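PDB 5ZRU: alpha-1,3-glucanase from Bacillus circulans, which probably hydrolyses alpha-1,3-glucan, a polymer of alpha-1,3-linked glucose, with this chain forming the catalytic unit of a larger multidomain enzyme. Local coordinates for residues G230-N244 / A265-F279. Residues are numbered along the deposited sequence; the frame is centred on the assembly and turned at random.
Sequences GNMWKIGSVANKINN and ASGGISFRVTGQLDF. With ZN (zinc ion), chain F.
Ile-242 O is held by two groups of the opposite segment: Thr-274 N donates to it over 2.9 Å, and Val-273 CA makes a C-H...O contact with it at 3.3 Å. Before this bridge, strands 233-235 and 269-273 run parallel, their axes 13° apart. The bond from Ile-235 N to Ser-270 O, 2.9 Å long and almost straight at 176°, confirms the pairing. On the face carrying Trp-233, Ile-235 and Phe-271, Ile-235 CD1 sits 3.7 Å above the centre of the indole and also touches Ile-269 CG2 and Phe-271 CE1, a stacked apolar row as expected inside a parallel beta-helix. Level with Gly-236, Arg-272 turns at its CB-CG bond (chi2 -66°), which lays its guanidinium under Val-238 CG2, 3.5 Å from Arg-272 CZ over one face, while its NH1 is hydrogen-bonded to Asn-304 OD1. At the other end, Asn-231 OD1 accepts from Met-232 N (2.8 Å) and rests 3.4 Å from Ser-266 CA. With an alanine in place of Asn-231, Met-232 N is likely to lose its acceptor, since Ser-266 O approaches that nitrogen at a poor angle, and a gap would probably open beside Ser-266. Asp-278 binds zinc together with His-3, His-312 and a water. Helix 203-216 packs on Trp-233 and Ile-242, strand 245-249 meets Ile-235 and Phe-279, and strands 301-302 and 304-305 continue the parallel pairing beyond 269-273.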
loop_
_atom_site.group_PDB
_atom_site.type_symbol
_atom_site.label_atom_id
_atom_site.label_comp_id
_atom_site.label_asym_id
_atom_site.label_seq_id
_atom_site.Cartn_x
_atom_site.Cartn_y
_atom_site.Cartn_z
ATOM N N GLY A 230 -4.960 22.528 -8.882
ATOM C CA GLY A 230 -3.723 22.762 -9.600
ATOM C C GLY A 230 -2.501 23.012 -8.749
ATOM O O GLY A 230 -1.463 23.430 -9.271
ATOM N N ASN A 231 -2.589 22.792 -7.444
ATOM C CA ASN A 231 -1.407 22.797 -6.596
ATOM C C ASN A 231 -1.737 22.059 -5.309
ATOM O O ASN A 231 -2.824 21.487 -5.163
ATOM C CB ASN A 231 -0.914 24.215 -6.304
ATOM C CG ASN A 231 0.605 24.281 -6.252
ATOM O OD1 ASN A 231 1.248 23.772 -5.305
ATOM N ND2 ASN A 231 1.195 24.893 -7.283
ATOM N N MET A 232 -0.793 22.085 -4.369
ATOM C CA MET A 232 -1.010 21.450 -3.075
ATOM C C MET A 232 -2.152 22.152 -2.346
ATOM O O MET A 232 -2.257 23.383 -2.365
ATOM C CB MET A 232 0.272 21.504 -2.242
ATOM C CG MET A 232 0.195 20.775 -0.877
ATOM S SD MET A 232 1.672 20.992 0.122
ATOM C CE MET A 232 2.942 20.263 -0.936
ATOM N N TRP A 233 -3.036 21.367 -1.737
ATOM C CA TRP A 233 -4.113 21.920 -0.921
ATOM C C TRP A 233 -3.590 22.060 0.506
ATOM O O TRP A 233 -3.399 21.058 1.200
ATOM C CB TRP A 233 -5.353 21.028 -0.982
ATOM C CG TRP A 233 -6.570 21.611 -0.290
ATOM C CD1 TRP A 233 -6.721 22.891 0.177
ATOM C CD2 TRP A 233 -7.779 20.917 0.052
ATOM N NE1 TRP A 233 -7.958 23.041 0.768
ATOM C CE2 TRP A 233 -8.626 21.844 0.706
ATOM C CE3 TRP A 233 -8.235 19.609 -0.148
ATOM C CZ2 TRP A 233 -9.898 21.503 1.157
ATOM C CZ3 TRP A 233 -9.496 19.268 0.306
ATOM C CH2 TRP A 233 -10.315 20.210 0.955
ATOM N N LYS A 234 -3.354 23.298 0.942
ATOM C CA LYS A 234 -2.816 23.571 2.271
ATOM C C LYS A 234 -3.962 23.965 3.188
ATOM O O LYS A 234 -4.607 24.999 2.979
ATOM C CB LYS A 234 -1.750 24.666 2.221
ATOM C CG LYS A 234 -0.564 24.259 1.367
ATOM C CD LYS A 234 0.454 25.373 1.211
ATOM C CE LYS A 234 1.593 24.912 0.300
ATOM N NZ LYS A 234 2.805 25.781 0.427
ATOM N N ILE A 235 -4.215 23.141 4.190
ATOM C CA ILE A 235 -5.365 23.293 5.066
ATOM C C ILE A 235 -4.830 23.827 6.388
ATOM O O ILE A 235 -4.333 23.063 7.225
ATOM C CB ILE A 235 -6.124 21.970 5.225
ATOM C CG1 ILE A 235 -6.628 21.519 3.848
ATOM C CG2 ILE A 235 -7.277 22.115 6.221
ATOM C CD1 ILE A 235 -7.360 20.162 3.864
ATOM N N GLY A 236 -4.921 25.147 6.563
ATOM C CA GLY A 236 -4.221 25.841 7.624
ATOM C C GLY A 236 -2.800 26.196 7.208
ATOM O O GLY A 236 -2.303 25.789 6.157
ATOM N N SER A 237 -2.130 26.965 8.065
ATOM C CA SER A 237 -0.744 27.352 7.830
ATOM C C SER A 237 0.039 27.169 9.120
ATOM O O SER A 237 -0.539 27.051 10.201
ATOM C CB SER A 237 -0.623 28.806 7.349
ATOM O OG SER A 237 -0.911 29.706 8.409
ATOM N N VAL A 238 1.368 27.138 8.997
ATOM C CA VAL A 238 2.196 27.012 10.194
ATOM C C VAL A 238 1.945 28.182 11.135
ATOM O O VAL A 238 1.815 28.002 12.354
ATOM C CB VAL A 238 3.686 26.890 9.818
ATOM C CG1 VAL A 238 4.559 26.994 11.065
ATOM C CG2 VAL A 238 3.940 25.570 9.113
ATOM N N ALA A 239 1.835 29.394 10.584
ATOM C CA ALA A 239 1.621 30.562 11.432
ATOM C C ALA A 239 0.210 30.606 11.994
ATOM O O ALA A 239 0.003 31.125 13.094
ATOM C CB ALA A 239 1.911 31.848 10.657
ATOM N N ASN A 240 -0.777 30.090 11.259
ATOM C CA ASN A 240 -2.180 30.155 11.680
ATOM C C ASN A 240 -2.759 28.748 11.556
ATOM O O ASN A 240 -3.433 28.423 10.575
ATOM C CB ASN A 240 -2.955 31.171 10.847
ATOM C CG ASN A 240 -4.339 31.446 11.405
ATOM O OD1 ASN A 240 -4.596 31.240 12.594
ATOM N ND2 ASN A 240 -5.241 31.918 10.548
ATOM N N LYS A 241 -2.477 27.912 12.549
ATOM C CA LYS A 241 -2.913 26.526 12.497
ATOM C C LYS A 241 -4.402 26.437 12.814
ATOM O O LYS A 241 -4.963 27.294 13.504
ATOM C CB LYS A 241 -2.084 25.664 13.457
ATOM C CG LYS A 241 -0.681 25.368 12.899
ATOM C CD LYS A 241 0.133 24.383 13.725
ATOM C CE LYS A 241 0.809 25.074 14.897
ATOM N NZ LYS A 241 1.715 26.186 14.473
ATOM N N ILE A 242 -5.051 25.396 12.268
ATOM C CA ILE A 242 -6.476 25.144 12.464
ATOM C C ILE A 242 -6.666 24.306 13.720
ATOM O O ILE A 242 -5.915 23.355 13.964
ATOM C CB ILE A 242 -7.079 24.446 11.228
ATOM C CG1 ILE A 242 -7.215 25.447 10.076
ATOM C CG2 ILE A 242 -8.447 23.831 11.549
ATOM C CD1 ILE A 242 -7.639 24.819 8.757
ATOM N N ASN A 243 -7.671 24.659 14.524
ATOM C CA ASN A 243 -7.998 23.883 15.715
ATOM C C ASN A 243 -8.704 22.591 15.325
ATOM O O ASN A 243 -8.104 21.517 15.386
ATOM C CB ASN A 243 -8.860 24.707 16.684
ATOM C CG ASN A 243 -8.056 25.771 17.435
ATOM O OD1 ASN A 243 -6.921 25.536 17.842
ATOM N ND2 ASN A 243 -8.652 26.943 17.624
ATOM N N ASN A 244 -9.968 22.673 14.916
ATOM C CA ASN A 244 -10.727 21.490 14.533
ATOM C C ASN A 244 -11.363 21.695 13.167
ATOM O O ASN A 244 -11.826 22.793 12.848
ATOM C CB ASN A 244 -11.814 21.173 15.574
ATOM C CG ASN A 244 -11.251 21.046 16.976
ATOM O OD1 ASN A 244 -10.533 20.093 17.278
ATOM N ND2 ASN A 244 -11.590 22.001 17.850
ATOM N N ALA A 265 6.255 19.231 -5.027
ATOM C CA ALA A 265 5.552 19.959 -3.966
ATOM C C ALA A 265 4.286 20.643 -4.474
ATOM O O ALA A 265 3.880 21.688 -3.950
ATOM C CB ALA A 265 6.474 20.979 -3.282
ATOM N N SER A 266 3.629 20.058 -5.484
ATOM C CA SER A 266 2.528 20.739 -6.158
ATOM C C SER A 266 1.225 19.952 -6.137
ATOM O O SER A 266 0.354 20.192 -6.977
ATOM C CB SER A 266 2.925 21.069 -7.600
ATOM O OG SER A 266 4.061 21.912 -7.585
ATOM N N GLY A 267 1.066 19.034 -5.193
ATOM C CA GLY A 267 -0.189 18.320 -5.049
ATOM C C GLY A 267 -0.225 17.615 -3.711
ATOM O O GLY A 267 0.730 17.663 -2.932
ATOM N N GLY A 268 -1.343 16.938 -3.455
ATOM C CA GLY A 268 -1.572 16.352 -2.150
ATOM C C GLY A 268 -2.078 17.387 -1.159
ATOM O O GLY A 268 -2.220 18.576 -1.462
ATOM N N ILE A 269 -2.370 16.913 0.050
ATOM C CA ILE A 269 -2.961 17.735 1.105
ATOM C C ILE A 269 -1.966 17.893 2.246
ATOM O O ILE A 269 -1.441 16.897 2.763
ATOM C CB ILE A 269 -4.277 17.121 1.614
ATOM C CG1 ILE A 269 -5.345 17.209 0.521
ATOM C CG2 ILE A 269 -4.746 17.838 2.881
ATOM C CD1 ILE A 269 -6.695 16.541 0.917
ATOM N N SER A 270 -1.721 19.138 2.656
ATOM C CA SER A 270 -0.886 19.420 3.816
ATOM C C SER A 270 -1.785 19.933 4.929
ATOM O O SER A 270 -2.393 20.999 4.791
ATOM C CB SER A 270 0.203 20.450 3.491
ATOM O OG SER A 270 0.793 20.962 4.685
ATOM N N PHE A 271 -1.877 19.172 6.022
ATOM C CA PHE A 271 -2.649 19.584 7.192
ATOM C C PHE A 271 -1.779 20.396 8.143
ATOM O O PHE A 271 -0.655 19.992 8.462
ATOM C CB PHE A 271 -3.192 18.377 7.959
ATOM C CG PHE A 271 -4.248 17.578 7.231
ATOM C CD1 PHE A 271 -5.445 18.159 6.831
ATOM C CD2 PHE A 271 -4.063 16.215 7.021
ATOM C CE1 PHE A 271 -6.424 17.408 6.204
ATOM C CE2 PHE A 271 -5.032 15.455 6.388
ATOM C CZ PHE A 271 -6.215 16.055 5.976
ATOM N N ARG A 272 -2.313 21.517 8.621
ATOM C CA ARG A 272 -1.709 22.294 9.708
ATOM C C ARG A 272 -2.752 22.407 10.817
ATOM O O ARG A 272 -3.361 23.463 11.022
ATOM C CB ARG A 272 -1.232 23.676 9.222
ATOM C CG ARG A 272 -0.190 23.617 8.117
ATOM C CD ARG A 272 1.112 23.004 8.608
ATOM N NE ARG A 272 2.125 22.964 7.555
ATOM C CZ ARG A 272 3.320 22.392 7.686
ATOM N NH1 ARG A 272 3.656 21.799 8.827
ATOM N NH2 ARG A 272 4.180 22.411 6.672
ATOM N N VAL A 273 -2.978 21.290 11.502
ATOM C CA VAL A 273 -4.073 21.120 12.451
ATOM C C VAL A 273 -3.477 20.772 13.813
ATOM O O VAL A 273 -2.605 19.900 13.906
ATOM C CB VAL A 273 -5.039 20.012 11.981
ATOM C CG1 VAL A 273 -6.077 19.687 13.057
ATOM C CG2 VAL A 273 -5.718 20.412 10.657
ATOM N N THR A 274 -3.955 21.443 14.867
ATOM C CA THR A 274 -3.498 21.156 16.221
ATOM C C THR A 274 -4.521 20.413 17.058
ATOM O O THR A 274 -4.144 19.809 18.066
ATOM C CB THR A 274 -3.121 22.446 16.963
ATOM O OG1 THR A 274 -4.236 23.344 16.968
ATOM C CG2 THR A 274 -1.949 23.113 16.292
ATOM N N GLY A 275 -5.797 20.466 16.690
ATOM C CA GLY A 275 -6.803 19.708 17.395
ATOM C C GLY A 275 -7.209 18.482 16.606
ATOM O O GLY A 275 -6.361 17.666 16.245
ATOM N N GLN A 276 -8.494 18.344 16.313
ATOM C CA GLN A 276 -9.020 17.126 15.718
ATOM C C GLN A 276 -9.482 17.403 14.297
ATOM O O GLN A 276 -10.364 18.242 14.075
ATOM C CB GLN A 276 -10.172 16.566 16.546
ATOM C CG GLN A 276 -10.777 15.312 15.954
ATOM C CD GLN A 276 -11.957 14.822 16.755
ATOM O OE1 GLN A 276 -12.953 15.526 16.901
ATOM N NE2 GLN A 276 -11.840 13.619 17.306
ATOM N N LEU A 277 -8.899 16.696 13.341
ATOM C CA LEU A 277 -9.433 16.712 11.991
ATOM C C LEU A 277 -10.158 15.399 11.732
ATOM O O LEU A 277 -9.806 14.354 12.289
ATOM C CB LEU A 277 -8.328 16.948 10.958
ATOM C CG LEU A 277 -7.243 15.905 10.716
ATOM C CD1 LEU A 277 -7.688 14.922 9.645
ATOM C CD2 LEU A 277 -5.930 16.590 10.301
ATOM N N ASP A 278 -11.201 15.470 10.907
ATOM C CA ASP A 278 -11.938 14.293 10.456
ATOM C C ASP A 278 -12.134 14.466 8.960
ATOM O O ASP A 278 -12.830 15.390 8.525
ATOM C CB ASP A 278 -13.288 14.143 11.168
ATOM C CG ASP A 278 -13.978 12.827 10.819
ATOM O OD1 ASP A 278 -13.570 11.783 11.349
ATOM O OD2 ASP A 278 -14.899 12.823 9.982
ATOM N N PHE A 279 -11.486 13.608 8.177
ATOM C CA PHE A 279 -11.451 13.737 6.725
ATOM C C PHE A 279 -11.923 12.411 6.162
ATOM O O PHE A 279 -11.358 11.368 6.504
ATOM C CB PHE A 279 -10.023 14.070 6.258
ATOM C CG PHE A 279 -9.911 14.411 4.803
ATOM C CD1 PHE A 279 -9.978 13.418 3.832
ATOM C CD2 PHE A 279 -9.698 15.730 4.404
ATOM C CE1 PHE A 279 -9.870 13.735 2.475
ATOM C CE2 PHE A 279 -9.588 16.053 3.046
ATOM C CZ PHE A 279 -9.674 15.056 2.091
HETATM ZN ZN ZN F . -15.715 10.986 10.052
HETATM O O HOH W 1 -17.324 11.363 8.722
#